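Local coordinates for protein extracellular ligand-binding receptor (Rhodopseudomonas palustris, PDB 3SG0) that probably serves as a solute-binding receptor for uptake of lignin-derived aromatic acids, and holds benzoyl-formic acid in the cleft between its two lobes, at residues Thr33-Gly38 with Ser96-Val101; Met117-Ala122 with Val309-Ser314. All coordinates share one frame; numbering follows the deposited sequence.

Interaction 1: residues Thr33-Gly38 with Ser96-Val101; sequences TMSASG and SSLTPV. With 173 (benzoyl-formic acid), chain B.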
loop_
_atom_site.group_PDB
_atom_site.type_symbol
_atom_site.label_atom_id
_atom_site.label_comp_id
_atom_site.label_asym_id
_atom_site.label_seq_id
_atom_site.Cartn_x
_atom_site.Cartn_y
_atom_site.Cartn_z
ATOM N N THR A 33 9.433 9.994 -3.407
ATOM C CA THR A 33 8.991 10.705 -2.215
ATOM C C THR A 33 8.232 9.717 -1.352
ATOM O O THR A 33 7.373 8.973 -1.839
ATOM C CB THR A 33 8.166 11.970 -2.563
ATOM O OG1 THR A 33 7.865 12.703 -1.363
ATOM C CG2 THR A 33 6.884 11.649 -3.321
HETATM N N MSE A 34 8.589 9.669 -0.069
HETATM C CA MSE A 34 7.977 8.713 0.846
HETATM C C MSE A 34 7.775 9.350 2.203
HETATM O O MSE A 34 8.453 10.325 2.557
HETATM C CB MSE A 34 8.830 7.455 0.989
HETATM C CG MSE A 34 10.202 7.698 1.601
HETATM SE SE MSE A 34 11.640 8.011 0.284
HETATM C CE MSE A 34 11.798 6.166 -0.327
ATOM N N SER A 35 6.839 8.795 2.962
ATOM C CA SER A 35 6.488 9.343 4.267
ATOM C C SER A 35 7.359 8.718 5.352
ATOM O O SER A 35 6.917 7.880 6.122
ATOM C CB SER A 35 5.000 9.123 4.555
ATOM O OG SER A 35 4.185 9.636 3.504
ATOM N N ALA A 36 8.629 9.105 5.366
ATOM C CA ALA A 36 9.604 8.524 6.284
ATOM C C ALA A 36 9.483 9.062 7.707
ATOM O O ALA A 36 10.039 8.483 8.637
ATOM C CB ALA A 36 11.021 8.711 5.748
ATOM N N SER A 37 8.759 10.159 7.876
ATOM C CA SER A 37 8.430 10.698 9.190
ATOM C C SER A 37 6.957 11.095 9.164
ATOM O O SER A 37 6.308 11.042 8.112
ATOM C CB SER A 37 9.327 11.884 9.551
ATOM O OG SER A 37 9.264 12.896 8.566
ATOM N N GLY A 38 6.409 11.465 10.318
ATOM C CA GLY A 38 4.982 11.708 10.437
ATOM C C GLY A 38 4.238 10.412 10.699
ATOM O O GLY A 38 4.851 9.368 10.903
ATOM N N SER A 96 3.447 8.746 -3.143
ATOM C CA SER A 96 4.063 8.662 -1.832
ATOM C C SER A 96 3.624 7.347 -1.176
ATOM O O SER A 96 3.225 6.393 -1.858
ATOM C CB SER A 96 3.645 9.886 -1.013
ATOM O OG SER A 96 4.203 9.874 0.295
ATOM N N SER A 97 3.708 7.308 0.151
ATOM C CA SER A 97 3.379 6.127 0.939
ATOM C C SER A 97 1.909 6.040 1.308
ATOM O O SER A 97 1.412 4.952 1.607
ATOM C CB SER A 97 4.159 6.160 2.250
ATOM O OG SER A 97 5.546 6.375 2.055
ATOM N N LEU A 98 1.248 7.194 1.352
ATOM C CA LEU A 98 -0.116 7.307 1.865
ATOM C C LEU A 98 -1.022 7.889 0.802
ATOM O O LEU A 98 -0.569 8.641 -0.065
ATOM C CB LEU A 98 -0.180 8.225 3.089
ATOM C CG LEU A 98 0.902 8.082 4.152
ATOM C CD1 LEU A 98 0.643 9.050 5.311
ATOM C CD2 LEU A 98 1.000 6.654 4.646
ATOM N N THR A 99 -2.304 7.575 0.895
ATOM C CA THR A 99 -3.275 8.033 -0.079
ATOM C C THR A 99 -3.442 9.560 -0.121
ATOM O O THR A 99 -3.348 10.150 -1.195
ATOM C CB THR A 99 -4.622 7.310 0.109
ATOM O OG1 THR A 99 -4.463 5.927 -0.225
ATOM C CG2 THR A 99 -5.683 7.910 -0.782
ATOM N N PRO A 100 -3.686 10.223 1.024
ATOM C CA PRO A 100 -3.854 11.681 0.961
ATOM C C PRO A 100 -2.613 12.385 0.409
ATOM O O PRO A 100 -2.710 13.423 -0.248
ATOM C CB PRO A 100 -4.093 12.076 2.431
ATOM C CG PRO A 100 -3.599 10.913 3.251
ATOM C CD PRO A 100 -3.849 9.705 2.397
ATOM N N VAL A 101 -1.447 11.828 0.697
ATOM C CA VAL A 101 -0.189 12.419 0.268
ATOM C C VAL A 101 0.035 12.199 -1.226
ATOM O O VAL A 101 0.602 13.049 -1.919
ATOM C CB VAL A 101 0.980 11.869 1.109
ATOM C CG1 VAL A 101 2.274 12.520 0.716
ATOM C CG2 VAL A 101 0.705 12.081 2.594
HETATM O O1B 173 B . -2.879 4.373 1.285
HETATM C C1 173 B . -2.710 4.702 2.429
HETATM O O1A 173 B . -3.068 5.950 2.924
HETATM C C2 173 B . -2.310 3.683 3.462
HETATM O O2 173 B . -2.400 3.934 4.627
HETATM C C1G 173 B . -1.746 2.390 2.964
HETATM C C2D 173 B . -0.700 2.415 1.854
HETATM C C2E 173 B . -0.136 1.116 1.319
HETATM C C3 173 B . -0.640 -0.207 1.894
HETATM C C1E 173 B . -1.700 -0.202 3.011
HETATM C C1D 173 B . -2.259 1.094 3.562
#

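Interaction 2: residues Met117-Ala122 with Val309-Ser314; sequences MTMAAA and VHLWDS. With 173 (benzoyl-formic acid), chain B.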
loop_
_atom_site.group_PDB
_atom_site.type_symbol
_atom_site.label_atom_id
_atom_site.label_comp_id
_atom_site.label_asym_id
_atom_site.label_seq_id
_atom_site.Cartn_x
_atom_site.Cartn_y
_atom_site.Cartn_z
HETATM N N MSE A 117 4.713 5.879 -10.032
HETATM C CA MSE A 117 4.432 4.611 -9.369
HETATM C C MSE A 117 4.017 4.951 -7.942
HETATM O O MSE A 117 4.876 5.243 -7.102
HETATM C CB MSE A 117 5.669 3.712 -9.344
HETATM C CG MSE A 117 6.461 3.677 -10.638
HETATM SE SE MSE A 117 5.509 3.044 -12.187
HETATM C CE MSE A 117 5.228 1.198 -11.590
ATOM N N THR A 118 2.722 4.977 -7.649
ATOM C CA THR A 118 2.322 5.298 -6.290
ATOM C C THR A 118 2.493 4.087 -5.387
ATOM O O THR A 118 2.336 2.951 -5.837
ATOM C CB THR A 118 0.889 5.852 -6.220
ATOM O OG1 THR A 118 0.618 6.262 -4.877
ATOM C CG2 THR A 118 -0.159 4.827 -6.631
HETATM N N MSE A 119 2.827 4.325 -4.119
HETATM C CA MSE A 119 3.006 3.239 -3.155
HETATM C C MSE A 119 1.835 3.113 -2.178
HETATM O O MSE A 119 1.883 2.304 -1.246
HETATM C CB MSE A 119 4.341 3.382 -2.412
HETATM C CG MSE A 119 5.542 3.308 -3.345
HETATM SE SE MSE A 119 7.242 3.403 -2.437
HETATM C CE MSE A 119 7.215 5.291 -1.939
ATOM N N ALA A 120 0.782 3.893 -2.405
ATOM C CA ALA A 120 -0.372 3.922 -1.520
ATOM C C ALA A 120 -1.484 3.002 -2.030
ATOM O O ALA A 120 -1.341 2.367 -3.080
ATOM C CB ALA A 120 -0.846 5.354 -1.356
ATOM N N ALA A 121 -2.586 2.931 -1.286
ATOM C CA ALA A 121 -3.531 1.818 -1.438
ATOM C C ALA A 121 -4.899 2.131 -2.038
ATOM O O ALA A 121 -5.528 1.235 -2.606
ATOM C CB ALA A 121 -3.736 1.127 -0.087
ATOM N N ALA A 122 -5.415 3.344 -1.864
ATOM C CA ALA A 122 -6.817 3.595 -2.231
ATOM C C ALA A 122 -7.082 3.474 -3.730
ATOM O O ALA A 122 -6.295 3.932 -4.550
ATOM C CB ALA A 122 -7.261 4.951 -1.739
ATOM N N VAL A 309 8.458 -3.383 0.285
ATOM C CA VAL A 309 8.203 -4.140 -0.934
ATOM C C VAL A 309 7.342 -3.354 -1.916
ATOM O O VAL A 309 7.332 -3.657 -3.103
ATOM C CB VAL A 309 7.637 -5.557 -0.643
ATOM C CG1 VAL A 309 6.113 -5.597 -0.763
ATOM C CG2 VAL A 309 8.270 -6.568 -1.589
ATOM N N HIS A 310 6.640 -2.332 -1.443
ATOM C CA HIS A 310 5.863 -1.501 -2.362
ATOM C C HIS A 310 6.795 -0.684 -3.241
ATOM O O HIS A 310 6.482 -0.418 -4.407
ATOM C CB HIS A 310 4.847 -0.669 -1.578
ATOM C CG HIS A 310 3.913 -1.547 -0.825
ATOM N ND1 HIS A 310 3.257 -1.219 0.346
ATOM C CD2 HIS A 310 3.580 -2.825 -1.105
ATOM C CE1 HIS A 310 2.547 -2.267 0.743
ATOM N NE2 HIS A 310 2.722 -3.246 -0.126
ATOM N N LEU A 311 7.956 -0.314 -2.710
ATOM C CA LEU A 311 8.987 0.311 -3.533
ATOM C C LEU A 311 9.630 -0.743 -4.440
ATOM O O LEU A 311 9.780 -0.543 -5.647
ATOM C CB LEU A 311 10.034 0.996 -2.655
ATOM C CG LEU A 311 11.226 1.603 -3.398
ATOM C CD1 LEU A 311 10.794 2.531 -4.523
ATOM C CD2 LEU A 311 12.127 2.324 -2.410
ATOM N N TRP A 312 9.991 -1.882 -3.857
ATOM C CA TRP A 312 10.635 -2.950 -4.614
ATOM C C TRP A 312 9.802 -3.383 -5.830
ATOM O O TRP A 312 10.312 -3.437 -6.955
ATOM C CB TRP A 312 10.897 -4.142 -3.697
ATOM C CG TRP A 312 11.621 -5.271 -4.355
ATOM C CD1 TRP A 312 11.064 -6.365 -4.934
ATOM C CD2 TRP A 312 13.037 -5.412 -4.505
ATOM N NE1 TRP A 312 12.044 -7.187 -5.437
ATOM C CE2 TRP A 312 13.267 -6.626 -5.180
ATOM C CE3 TRP A 312 14.135 -4.636 -4.119
ATOM C CZ2 TRP A 312 14.549 -7.079 -5.492
ATOM C CZ3 TRP A 312 15.407 -5.092 -4.428
ATOM C CH2 TRP A 312 15.601 -6.299 -5.106
ATOM N N ASP A 313 8.532 -3.712 -5.602
ATOM C CA ASP A 313 7.663 -4.180 -6.679
ATOM C C ASP A 313 7.467 -3.078 -7.732
ATOM O O ASP A 313 7.358 -3.367 -8.924
ATOM C CB ASP A 313 6.283 -4.595 -6.150
ATOM C CG ASP A 313 6.240 -5.988 -5.509
ATOM O OD1 ASP A 313 7.220 -6.777 -5.595
ATOM O OD2 ASP A 313 5.161 -6.283 -4.926
ATOM N N SER A 314 7.379 -1.819 -7.302
ATOM C CA SER A 314 7.284 -0.727 -8.271
ATOM C C SER A 314 8.496 -0.742 -9.193
ATOM O O SER A 314 8.375 -0.563 -10.410
ATOM C CB SER A 314 7.192 0.632 -7.572
ATOM O OG SER A 314 5.985 0.772 -6.843
HETATM O O1B 173 B . -2.879 4.373 1.285
HETATM C C1 173 B . -2.710 4.702 2.429
HETATM O O1A 173 B . -3.068 5.950 2.924
HETATM C C2 173 B . -2.310 3.683 3.462
HETATM O O2 173 B . -2.400 3.934 4.627
HETATM C C1G 173 B . -1.746 2.390 2.964
HETATM C C2D 173 B . -0.700 2.415 1.854
HETATM C C2E 173 B . -0.136 1.116 1.319
HETATM C C3 173 B . -0.640 -0.207 1.894
HETATM C C1E 173 B . -1.700 -0.202 3.011
HETATM C C1D 173 B . -2.259 1.094 3.562
HETATM O O HOH W 1 3.369 1.318 -7.843
#

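Interaction 1: residues Thr33-Gly38 with Ser96-Val101
Ser97 OG is held by two groups, the backbone N-H of Ser35 and Gln47 OE1 on helix 41-50. It accepts the N-H, with Ser35 N to Ser97 OG at 2.9 Å and an angle of 176° at the hydrogen, so the bond is almost straight. With Gln47 OE1 it makes a second hydrogen bond. The contact lies at the ends of neighbouring parallel strands in a lobe of a leucine-binding-protein-type periplasmic receptor, where the loops form the ligand cleft. OG of Ser97 lies beside its own backbone N (chi1 -51°), which aims it at the turn that follows strand 28-34. Ser35 is the centre of an inverse gamma turn, closed by a weak bond from Ala36 N to Met34 O. With the hydroxyl gone, as in an alanine here, the buried Ser35 N-H is likely to lose its acceptor and Gln47 OE1 this partner.

Asp70 organises the next layer of hydroxyls. Its OD2 bonds to Thr33 OG1 and Ser96 OG, and its OD1 to Ser35 OG. Ser35 OG and Ser96 OG lie 3.2 Å apart. Ser35 OG also rests on the apolar Leu98, 3.7 Å from Leu98 CG. The peptide bond before Ser96 is cis. Just beyond it, Ser96 CA sends its hydrogen to Thr33 O in a CH...O contact of 3.3 Å.

From here the chain enters helix 99-111, with Leu98 at the N-cap. The start of the helix receives the carboxylate of benzoyl-formic acid, whose charge the helix dipole would probably stabilise. Arg198 NH2 also bonds the ligand. Thr99 takes one oxygen with each of two groups: Thr99 N donates to O1A of the ligand at 2.7 Å, and Thr99 OG1 donates to its O1B, also at 2.7 Å.

Interaction 2: residues Met117-Ala122 with Val309-Ser314
Met117, a selenomethionine on strand 116-118, lays its CB against Ser314 CB at 3.9 Å. Its bent chain brings CE near Ser314 O. This is a strand of the lobe's central sheet packing on helix 306-328, in the two-lobed periplasmic binding protein fold. The CB of Thr118 points away from the helix, but its carbonyl reaches it through a bridging water. That water donates to Thr118 O at 2.8 Å and to Ser314 OG at 2.9 Å. Ser314 OG in turn donates to His310 O one helical turn back, at 2.8 Å and nearly along the C=O axis.

Met119, also selenomethionine, packs on the helix next. Its CG passes over His310 O, and its SE lies 3.7 Å from Leu311 CB, the two side chains running side by side. CG lies anti to the carbonyl carbon (chi1 -62°), with the chain extended at chi2 before it bends at SE. Ala120 and Ala121 then carry the segment into the pocket, where Ala121 N donates to O1B of benzoyl-formic acid at 3.0 Å. The helix joins this pocket through His310, whose ring atom CE1 sits 4.0 Å from C3 of the ligand's phenyl ring.

Overall arrangement
The chain starts with strand 28-34, which leads into residues 33-38. Strand 92-94 lies beside strand 28-34, and residues 96-101 follow it to close interaction 1, a loop of 57 residues. Helix 99-111 leads on to strand 116-118, the next in the same sheet, where interaction 2 opens. It closes only when helix 306-328 returns, 186 residues later; the residues between include the separate four-stranded sheet. The contacts are therefore in series, neither nested nor crossed. They touch directly: Ser96 O and Met119 N, and Thr99 OG1 and Ala122 N, are probable hydrogen bonds. Both meet at benzoyl-formic acid, on whose O1B they converge.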